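PDB 3PF6: DUF6833 domain-containing protein, which is of unknown function, a small helical phage protein of the DUF6833 family that forms a two-chain assembly. Local coordinates for residues S21-D24 and A25-A29; H39-M42 and R43-G47; M46-H49 and N50-K54. All coordinates share one frame; numbering follows the deposited sequence.

Interaction 1: residues S21-D24 and A25-A29; sequences STKD and ALEEA
The side chains of Asp24 and Glu27 run side by side in the same direction, with their carboxylate planes 58° apart. Asp24 OD1 and Glu27 OE1 approach to 4.0 Å, a pair of like charges. A water to one side bridges them. It donates a firm bond to Glu27 OE1 at 2.6 Å and a weak one to Asp24 OD1, which probably eases the repulsion. The other oxygen of Glu27 is turned to Lys23. Lys23 CG stands anti to its backbone nitrogen (chi1 -177°), and the rest of the chain runs out extended. It passes Glu27 OE2 with its methylenes, and CE comes within 3.3 Å of that oxygen. The ammonium overshoots: Lys23 NZ is 4.5 Å from Glu27 OE2, too far for a salt bridge, though the opposite charges probably still attract.

Residues 22-29 form the first two turns of helix 22-32. Ser21 is its N-cap, and its hydroxyl OG accepts from Asp24 N at 3.1 Å, although the placement of that hydroxyl is less certain. Ser21 O takes the amide of Ala25 in its carbonyl plane. The next bonds follow in order: Leu26 N to Thr22 O, Glu27 N to Lys23 O at 3.0 Å, and Glu28 N to Asp24 O. Leu26 CG also rests against Thr22 O.

Leu26 packs on Phe41, Leu45 and Met46 of helix 38-58. Ala25 and Leu26 meet Tyr48 of the second subunit, and Thr22 OG1 bonds to Val8 O there. Helix 22-32 thus starts between its own long helix and the partner chain.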
ATOM      1  N   SER A  21       2.957 -12.816  -1.235  1.00 11.96           N
ATOM      2  CA  SER A  21       2.419 -12.536   0.105  1.00 12.83           C
ATOM      3  C   SER A  21       2.601 -11.096   0.426  1.00 11.94           C
ATOM      4  O   SER A  21       3.440 -10.403  -0.164  1.00 10.87           O
ATOM      5  CB  SER A  21       3.116 -13.371   1.176  1.00 14.99           C
ATOM      6  OG  SER A  21       4.487 -13.082   1.269  1.00 20.32           O
ATOM      7  N   THR A  22       1.855 -10.632   1.426  1.00 12.95           N
ATOM      8  CA  THR A  22       2.050  -9.264   1.865  1.00 12.01           C
ATOM      9  C   THR A  22       3.452  -9.099   2.466  1.00 11.84           C
ATOM     10  O   THR A  22       4.058  -8.025   2.369  1.00 11.82           O
ATOM     11  CB  THR A  22       0.934  -8.809   2.823  1.00 12.79           C
ATOM     12  OG1 THR A  22       0.787  -9.778   3.860  1.00 15.39           O
ATOM     13  CG2 THR A  22      -0.392  -8.646   2.047  1.00 14.64           C
ATOM     14  N   LYS A  23       3.987 -10.159   3.057  1.00 13.36           N
ATOM     15  CA  LYS A  23       5.383 -10.145   3.474  1.00 13.22           C
ATOM     16  C   LYS A  23       6.340  -9.768   2.360  1.00 12.25           C
ATOM     17  O   LYS A  23       7.169  -8.858   2.491  1.00 12.70           O
ATOM     18  CB  LYS A  23       5.758 -11.509   4.064  1.00 14.71           C
ATOM     19  CG  LYS A  23       7.148 -11.572   4.584  1.00 16.89           C
ATOM     20  CD  LYS A  23       7.452 -12.925   5.238  1.00 22.50           C
ATOM     21  CE  LYS A  23       8.958 -13.051   5.551  1.00 23.95           C
ATOM     22  NZ  LYS A  23       9.307 -14.282   6.313  1.00 30.78           N
ATOM     23  N   ASP A  24       6.227 -10.483   1.245  1.00 12.46           N
ATOM     24  CA  ASP A  24       7.059 -10.257   0.065  1.00 12.56           C
ATOM     25  C   ASP A  24       6.858  -8.851  -0.497  1.00 10.00           C
ATOM     26  O   ASP A  24       7.804  -8.206  -0.945  1.00 11.17           O
ATOM     27  CB  ASP A  24       6.714 -11.282  -1.033  1.00 12.68           C
ATOM     28  CG  ASP A  24       7.072 -12.711  -0.648  1.00 18.68           C
ATOM     29  OD1 ASP A  24       8.113 -13.202  -1.075  1.00 22.84           O
ATOM     30  OD2 ASP A  24       6.318 -13.324   0.136  1.00 24.51           O
ATOM     31  N   ALA A  25       5.598  -8.383  -0.506  1.00  9.74           N
ATOM     32  CA  ALA A  25       5.285  -7.051  -1.037  1.00  9.27           C
ATOM     33  C   ALA A  25       5.969  -5.973  -0.198  1.00  9.19           C
ATOM     34  O   ALA A  25       6.451  -4.961  -0.710  1.00 10.97           O
ATOM     35  CB  ALA A  25       3.749  -6.830  -1.047  1.00  9.02           C
ATOM     36  N   LEU A  26       6.015  -6.181   1.123  1.00  9.12           N
ATOM     37  CA  LEU A  26       6.730  -5.256   1.989  1.00  8.97           C
ATOM     38  C   LEU A  26       8.232  -5.285   1.743  1.00 10.09           C
ATOM     39  O   LEU A  26       8.867  -4.239   1.603  1.00 10.78           O
ATOM     40  CB  LEU A  26       6.426  -5.532   3.476  1.00  9.78           C
ATOM     41  CG  LEU A  26       4.998  -5.203   3.919  1.00  9.19           C
ATOM     42  CD1 LEU A  26       4.768  -5.791   5.311  1.00 12.59           C
ATOM     43  CD2 LEU A  26       4.714  -3.693   3.854  1.00 12.29           C
ATOM     44  N   GLU A  27       8.783  -6.483   1.627  1.00 10.95           N
ATOM     45  CA  GLU A  27      10.208  -6.643   1.278  1.00 12.37           C
ATOM     46  C   GLU A  27      10.577  -5.881  -0.007  1.00 12.42           C
ATOM     47  O   GLU A  27      11.573  -5.164  -0.072  1.00 13.30           O
ATOM     48  CB  GLU A  27      10.550  -8.131   1.140  1.00 14.32           C
ATOM     49  CG  GLU A  27      10.536  -8.883   2.470  1.00 17.72           C
ATOM     50  CD  GLU A  27      10.536 -10.404   2.350  1.00 25.33           C
ATOM     51  OE1 GLU A  27      10.564 -10.940   1.211  1.00 28.67           O
ATOM     52  OE2 GLU A  27      10.512 -11.066   3.420  1.00 27.87           O
ATOM     53  N   GLU A  28       9.759  -6.031  -1.036  1.00 11.29           N
ATOM     54  CA  GLU A  28      10.044  -5.415  -2.324  1.00 12.55           C
ATOM     55  C   GLU A  28       9.842  -3.911  -2.281  1.00 12.10           C
ATOM     56  O   GLU A  28      10.608  -3.165  -2.871  1.00 12.56           O
ATOM     57  CB  GLU A  28       9.226  -6.101  -3.431  1.00 13.29           C
ATOM     58  CG  GLU A  28       9.645  -7.539  -3.626  1.00 15.63           C
ATOM     59  CD  GLU A  28      11.035  -7.681  -4.241  1.00 19.85           C
ATOM     60  OE1 GLU A  28      11.420  -6.836  -5.074  1.00 22.40           O
ATOM     61  OE2 GLU A  28      11.741  -8.662  -3.906  1.00 25.36           O
ATOM     62  N   ALA A  29       8.832  -3.441  -1.569  1.00 10.65           N
ATOM     63  CA  ALA A  29       8.672  -2.024  -1.378  1.00 10.70           C
ATOM     64  C   ALA A  29       9.861  -1.427  -0.620  1.00 11.28           C
ATOM     65  O   ALA A  29      10.304  -0.309  -0.938  1.00 11.92           O
ATOM     66  CB  ALA A  29       7.352  -1.732  -0.658  1.00 10.06           C
TER
HETATM   67  O   HOH W   1      10.299 -10.660  -1.344  1.00 34.44           O

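Interaction 2: residues H39-M42 and R43-G47; sequences HDFM and RALMG
Arg43 begins the second half of this two-turn piece of alpha helix by donating its amide to His39 O at 2.9 Å. The i to i+4 pattern then continues without a break. The Arg43 chain is swung away from its own amide (chi1 -173°) and stays extended as far as NE. Its CD passes the His39 ring obliquely at the ring's CE1, a loose contact of 4.4 Å. Arg43 also packs on Pro17 of the second subunit.

Ala44 gives its amide to Asp40 O and lays CB against the same oxygen. Leu45 bonds to Phe41 O in a nearly straight line, with an N-H...O angle of 171°. Its methyl CD2 sits over one face of the Phe41 ring, displaced toward the rim, in a CH-pi contact of 4.2 Å to the centroid. The same ring also meets helix 22-32, which places it in the seam between the two helices.

Met46 N, in a selenomethionine like Met42, donates to Met42 O at 2.7 Å. The two side chains run side by side in the same direction, and both touch Tyr16 of the second subunit. Met42 is bent at chi2 and again at chi3 (-79°). The second bend brings its methyl CE back to Met46 CG at 3.7 Å, with Met46 SE slightly farther away at 4.1 Å.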
ATOM      1  N   HIS A  39       9.785   2.962  10.859  1.00 15.17           N
ATOM      2  CA  HIS A  39       8.529   3.522  11.329  1.00 14.88           C
ATOM      3  C   HIS A  39       7.738   4.207  10.204  1.00 13.25           C
ATOM      4  O   HIS A  39       6.505   3.951  10.026  1.00 13.22           O
ATOM      5  CB  HIS A  39       8.729   4.526  12.467  1.00 16.12           C
ATOM      6  CG  HIS A  39       7.441   5.024  13.032  1.00 18.02           C
ATOM      7  ND1 HIS A  39       6.833   6.187  12.616  1.00 21.09           N
ATOM      8  CD2 HIS A  39       6.616   4.471  13.947  1.00 21.27           C
ATOM      9  CE1 HIS A  39       5.690   6.332  13.260  1.00 20.05           C
ATOM     10  NE2 HIS A  39       5.541   5.309  14.084  1.00 23.23           N
ATOM     11  N   ASP A  40       8.403   5.108   9.489  1.00 13.46           N
ATOM     12  CA  ASP A  40       7.714   5.847   8.431  1.00 12.47           C
ATOM     13  C   ASP A  40       7.274   4.881   7.333  1.00 10.96           C
ATOM     14  O   ASP A  40       6.214   5.039   6.750  1.00 10.13           O
ATOM     15  CB  ASP A  40       8.594   6.959   7.831  1.00 13.37           C
ATOM     16  CG  ASP A  40       8.749   8.153   8.765  1.00 17.13           C
ATOM     17  OD1 ASP A  40       7.980   8.265   9.760  1.00 19.66           O
ATOM     18  OD2 ASP A  40       9.630   8.998   8.483  1.00 17.09           O
ATOM     19  N   PHE A  41       8.121   3.890   7.025  1.00 11.65           N
ATOM     20  CA  PHE A  41       7.806   2.899   6.000  1.00 10.50           C
ATOM     21  C   PHE A  41       6.522   2.150   6.364  1.00 10.92           C
ATOM     22  O   PHE A  41       5.607   2.020   5.551  1.00 10.58           O
ATOM     23  CB  PHE A  41       8.976   1.929   5.830  1.00 11.41           C
ATOM     24  CG  PHE A  41       8.723   0.861   4.826  1.00 10.66           C
ATOM     25  CD1 PHE A  41       8.878   1.124   3.473  1.00 12.51           C
ATOM     26  CD2 PHE A  41       8.327  -0.416   5.232  1.00 11.61           C
ATOM     27  CE1 PHE A  41       8.633   0.134   2.531  1.00 12.86           C
ATOM     28  CE2 PHE A  41       8.085  -1.425   4.289  1.00 13.11           C
ATOM     29  CZ  PHE A  41       8.225  -1.139   2.942  1.00 12.59           C
HETATM   30  N   MSE A  42       6.453   1.645   7.604  1.00 10.31           N
HETATM   31  CA  MSE A  42       5.252   0.915   7.983  1.00 10.71           C
HETATM   32  C   MSE A  42       4.043   1.825   8.063  1.00 10.35           C
HETATM   33  O   MSE A  42       2.931   1.397   7.757  1.00 10.24           O
HETATM   34  CB  MSE A  42       5.453   0.159   9.310  1.00 12.46           C
HETATM   35  CG  MSE A  42       6.459  -0.956   9.204  1.00 15.10           C
HETATM   36 SE   MSE A  42       5.944  -2.354   7.928  0.90 15.56          SE
HETATM   37  CE  MSE A  42       4.682  -3.326   9.044  1.00 17.23           C
ATOM     38  N   ARG A  43       4.239   3.076   8.473  1.00  9.55           N
ATOM     39  CA  ARG A  43       3.107   3.992   8.542  1.00  9.54           C
ATOM     40  C   ARG A  43       2.504   4.185   7.143  1.00  8.83           C
ATOM     41  O   ARG A  43       1.280   4.172   6.983  1.00  9.07           O
ATOM     42  CB  ARG A  43       3.492   5.327   9.169  1.00  9.89           C
ATOM     43  CG  ARG A  43       2.329   6.264   9.417  1.00 11.66           C
ATOM     44  CD  ARG A  43       2.746   7.464  10.227  1.00 14.14           C
ATOM     45  NE  ARG A  43       1.602   8.298  10.621  1.00 16.64           N
ATOM     46  CZ  ARG A  43       0.753   7.985  11.604  1.00 17.82           C
ATOM     47  NH1 ARG A  43       0.909   6.877  12.311  1.00 19.06           N
ATOM     48  NH2 ARG A  43      -0.249   8.796  11.877  1.00 22.79           N
ATOM     49  N   ALA A  44       3.385   4.311   6.149  1.00  8.91           N
ATOM     50  CA  ALA A  44       2.971   4.514   4.761  1.00  8.07           C
ATOM     51  C   ALA A  44       2.286   3.260   4.219  1.00  8.94           C
ATOM     52  O   ALA A  44       1.163   3.306   3.693  1.00  8.64           O
ATOM     53  CB  ALA A  44       4.175   4.897   3.895  1.00  8.77           C
ATOM     54  N   LEU A  45       2.952   2.131   4.367  1.00  8.89           N
ATOM     55  CA  LEU A  45       2.423   0.883   3.809  1.00  8.72           C
ATOM     56  C   LEU A  45       1.212   0.329   4.557  1.00  8.83           C
ATOM     57  O   LEU A  45       0.241  -0.098   3.932  1.00  8.44           O
ATOM     58  CB  LEU A  45       3.533  -0.179   3.673  1.00  9.83           C
ATOM     59  CG  LEU A  45       4.369  -0.182   2.396  1.00  9.25           C
ATOM     60  CD1 LEU A  45       3.571  -0.649   1.201  1.00 10.85           C
ATOM     61  CD2 LEU A  45       4.957   1.254   2.129  1.00  9.80           C
HETATM   62  N   MSE A  46       1.256   0.357   5.892  1.00  8.21           N
HETATM   63  CA  MSE A  46       0.108  -0.128   6.674  1.00  8.18           C
HETATM   64  C   MSE A  46      -1.075   0.821   6.652  1.00  8.30           C
HETATM   65  O   MSE A  46      -2.220   0.379   6.754  1.00  9.27           O
HETATM   66  CB  MSE A  46       0.515  -0.470   8.114  1.00  9.80           C
HETATM   67  CG  MSE A  46       1.509  -1.566   8.204  1.00 10.33           C
HETATM   68 SE   MSE A  46       0.765  -3.289   7.737  0.88 12.37          SE
HETATM   69  CE  MSE A  46       1.517  -3.392   6.058  1.00 13.06           C
ATOM     70  N   GLY A  47      -0.821   2.120   6.508  1.00  8.13           N
ATOM     71  CA  GLY A  47      -1.885   3.043   6.256  1.00  9.03           C
ATOM     72  C   GLY A  47      -2.618   2.666   4.965  1.00  8.24           C
ATOM     73  O   GLY A  47      -3.847   2.709   4.909  1.00  9.03           O
TER

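Interaction 3: residues M46-H49 and N50-K54; sequences MGYH and NTLVK
Asn50 N donates to Met46 O at 2.8 Å, the first of four i to i+4 backbone bonds joining 46-49 to 50-54. Thr51, Leu52 and Val53 follow, bonding to Gly47, Tyr48 and His49. Gly47 O is gripped twice. It accepts Thr51 N at 3.1 Å and the hydroxyl Thr51 OG1 at 2.7 Å, and the two donors come from opposite faces of the carbonyl plane. Thr51 OG1 lies beside its own backbone nitrogen (chi1 -62°), which turns the hydroxyl back down the helix to that oxygen.

Val53 runs alongside His49. Its methyl CG2 covers one face of the imidazole, 4.0 Å from the centroid, in a CH-pi contact. Asn50 OD1 meets the same ring at its edge, in plane, 3.5 Å from His49 CD2. Tyr48 and Leu52 make a looser contact, CE2 to CD2 at 4.0 Å.

Tyr48, His49, Asn50 and Thr51 are buried, with further partners on the second subunit. His49 NE2 bonds to Val11 O and Asn50 OD1 to Gln13 N of that chain. Tyr48 OH bonds to His49 ND1 of that subunit, and the reverse pair forms. Tyr48 packs on Val8 and Leu52 on Pro10 of their own N-terminal loop; the partner chain meets His49, Asn50 and Thr51.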
HETATM    1  N   MSE A  46       1.256   0.357   5.892  1.00  8.21           N
HETATM    2  CA  MSE A  46       0.108  -0.128   6.674  1.00  8.18           C
HETATM    3  C   MSE A  46      -1.075   0.821   6.652  1.00  8.30           C
HETATM    4  O   MSE A  46      -2.220   0.379   6.754  1.00  9.27           O
HETATM    5  CB  MSE A  46       0.515  -0.470   8.114  1.00  9.80           C
HETATM    6  CG  MSE A  46       1.509  -1.566   8.204  1.00 10.33           C
HETATM    7 SE   MSE A  46       0.765  -3.289   7.737  0.88 12.37          SE
HETATM    8  CE  MSE A  46       1.517  -3.392   6.058  1.00 13.06           C
ATOM      9  N   GLY A  47      -0.821   2.120   6.508  1.00  8.13           N
ATOM     10  CA  GLY A  47      -1.885   3.043   6.256  1.00  9.03           C
ATOM     11  C   GLY A  47      -2.618   2.666   4.965  1.00  8.24           C
ATOM     12  O   GLY A  47      -3.847   2.709   4.909  1.00  9.03           O
ATOM     13  N   TYR A  48      -1.868   2.258   3.944  1.00  7.70           N
ATOM     14  CA  TYR A  48      -2.488   1.829   2.687  1.00  7.14           C
ATOM     15  C   TYR A  48      -3.252   0.518   2.915  1.00  6.53           C
ATOM     16  O   TYR A  48      -4.408   0.394   2.515  1.00  6.65           O
ATOM     17  CB  TYR A  48      -1.470   1.689   1.542  1.00  7.28           C
ATOM     18  CG  TYR A  48      -2.188   1.568   0.229  1.00  7.39           C
ATOM     19  CD1 TYR A  48      -2.599   2.705  -0.469  1.00  8.33           C
ATOM     20  CD2 TYR A  48      -2.595   0.323  -0.260  1.00  6.92           C
ATOM     21  CE1 TYR A  48      -3.333   2.598  -1.639  1.00  7.70           C
ATOM     22  CE2 TYR A  48      -3.332   0.205  -1.439  1.00  7.62           C
ATOM     23  CZ  TYR A  48      -3.704   1.352  -2.120  1.00  8.23           C
ATOM     24  OH  TYR A  48      -4.449   1.267  -3.271  1.00  9.19           O
ATOM     25  N   HIS A  49      -2.616  -0.435   3.568  1.00  6.76           N
ATOM     26  CA  HIS A  49      -3.254  -1.706   3.924  1.00  7.26           C
ATOM     27  C   HIS A  49      -4.608  -1.498   4.584  1.00  7.36           C
ATOM     28  O   HIS A  49      -5.633  -2.044   4.154  1.00  8.12           O
ATOM     29  CB  HIS A  49      -2.336  -2.498   4.872  1.00  7.92           C
ATOM     30  CG  HIS A  49      -2.935  -3.770   5.373  1.00  7.71           C
ATOM     31  ND1 HIS A  49      -2.633  -4.995   4.828  1.00  9.50           N
ATOM     32  CD2 HIS A  49      -3.824  -3.999   6.364  1.00  9.19           C
ATOM     33  CE1 HIS A  49      -3.341  -5.926   5.447  1.00  9.67           C
ATOM     34  NE2 HIS A  49      -4.062  -5.350   6.403  1.00  9.84           N
ATOM     35  N   ASN A  50      -4.604  -0.750   5.689  1.00  6.70           N
ATOM     36  CA  ASN A  50      -5.812  -0.519   6.445  1.00  7.14           C
ATOM     37  C   ASN A  50      -6.903   0.109   5.578  1.00  7.59           C
ATOM     38  O   ASN A  50      -8.061  -0.222   5.712  1.00  8.91           O
ATOM     39  CB  ASN A  50      -5.536   0.320   7.686  1.00  8.43           C
ATOM     40  CG  ASN A  50      -4.950  -0.486   8.809  1.00 10.21           C
ATOM     41  OD1 ASN A  50      -5.013  -1.737   8.824  1.00 10.35           O
ATOM     42  ND2 ASN A  50      -4.443   0.218   9.810  1.00 10.34           N
ATOM     43  N   THR A  51      -6.515   1.091   4.772  1.00  7.94           N
ATOM     44  CA  THR A  51      -7.454   1.804   3.914  1.00  8.52           C
ATOM     45  C   THR A  51      -8.091   0.857   2.901  1.00  8.77           C
ATOM     46  O   THR A  51      -9.302   0.867   2.706  1.00  9.36           O
ATOM     47  CB  THR A  51      -6.730   2.933   3.211  1.00  7.98           C
ATOM     48  OG1 THR A  51      -6.232   3.860   4.206  1.00  9.58           O
ATOM     49  CG2 THR A  51      -7.683   3.656   2.271  1.00  9.61           C
ATOM     50  N   LEU A  52      -7.273   0.042   2.260  1.00  9.10           N
ATOM     51  CA  LEU A  52      -7.745  -0.898   1.241  1.00  9.73           C
ATOM     52  C   LEU A  52      -8.639  -1.957   1.877  1.00  9.78           C
ATOM     53  O   LEU A  52      -9.663  -2.336   1.318  1.00 10.94           O
ATOM     54  CB  LEU A  52      -6.569  -1.521   0.467  1.00 10.16           C
ATOM     55  CG  LEU A  52      -6.935  -2.509  -0.640  1.00 12.56           C
ATOM     56  CD1 LEU A  52      -7.866  -1.919  -1.627  1.00 15.36           C
ATOM     57  CD2 LEU A  52      -5.641  -3.005  -1.326  1.00 13.27           C
ATOM     58  N   VAL A  53      -8.285  -2.434   3.081  1.00  9.16           N
ATOM     59  CA  VAL A  53      -9.138  -3.420   3.738  1.00 10.09           C
ATOM     60  C   VAL A  53     -10.510  -2.800   3.997  1.00 11.41           C
ATOM     61  O   VAL A  53     -11.512  -3.461   3.794  1.00 11.98           O
ATOM     62  CB  VAL A  53      -8.524  -3.925   5.062  1.00 10.81           C
ATOM     63  CG1 VAL A  53      -9.566  -4.646   5.910  1.00 13.67           C
ATOM     64  CG2 VAL A  53      -7.290  -4.804   4.786  1.00 10.53           C
ATOM     65  N   LYS A  54     -10.546  -1.552   4.453  1.00 11.50           N
ATOM     66  CA  LYS A  54     -11.817  -0.875   4.760  1.00 15.04           C
ATOM     67  C   LYS A  54     -12.632  -0.688   3.483  1.00 14.38           C
ATOM     68  O   LYS A  54     -13.819  -0.958   3.468  1.00 15.69           O
ATOM     69  CB  LYS A  54     -11.550   0.437   5.480  1.00 16.15           C
ATOM     70  CG  LYS A  54     -12.781   1.240   5.888  1.00 22.55           C
ATOM     71  CD  LYS A  54     -12.328   2.559   6.536  1.00 29.09           C
ATOM     72  CE  LYS A  54     -13.477   3.485   6.919  1.00 34.10           C
ATOM     73  NZ  LYS A  54     -12.921   4.739   7.551  1.00 36.98           N
TER

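The three contacts come in order along the chain and occupy its two helices. Interaction 1 forms the start of helix 22-32. Interactions 2 and 3 follow on helix 38-58, where they share Met46 and Gly47, and their centres are 10 Å apart. Interaction 1 lies about 13 Å from interaction 2 and 15 Å from interaction 3, centre to centre. The helices also join where Ala29 C packs on Phe41 CE1 at 3.7 Å. Every contact also touches the second subunit. Both helices pack on each other and also meet the partner chain, much of it through that chain's N-terminal non-helical part.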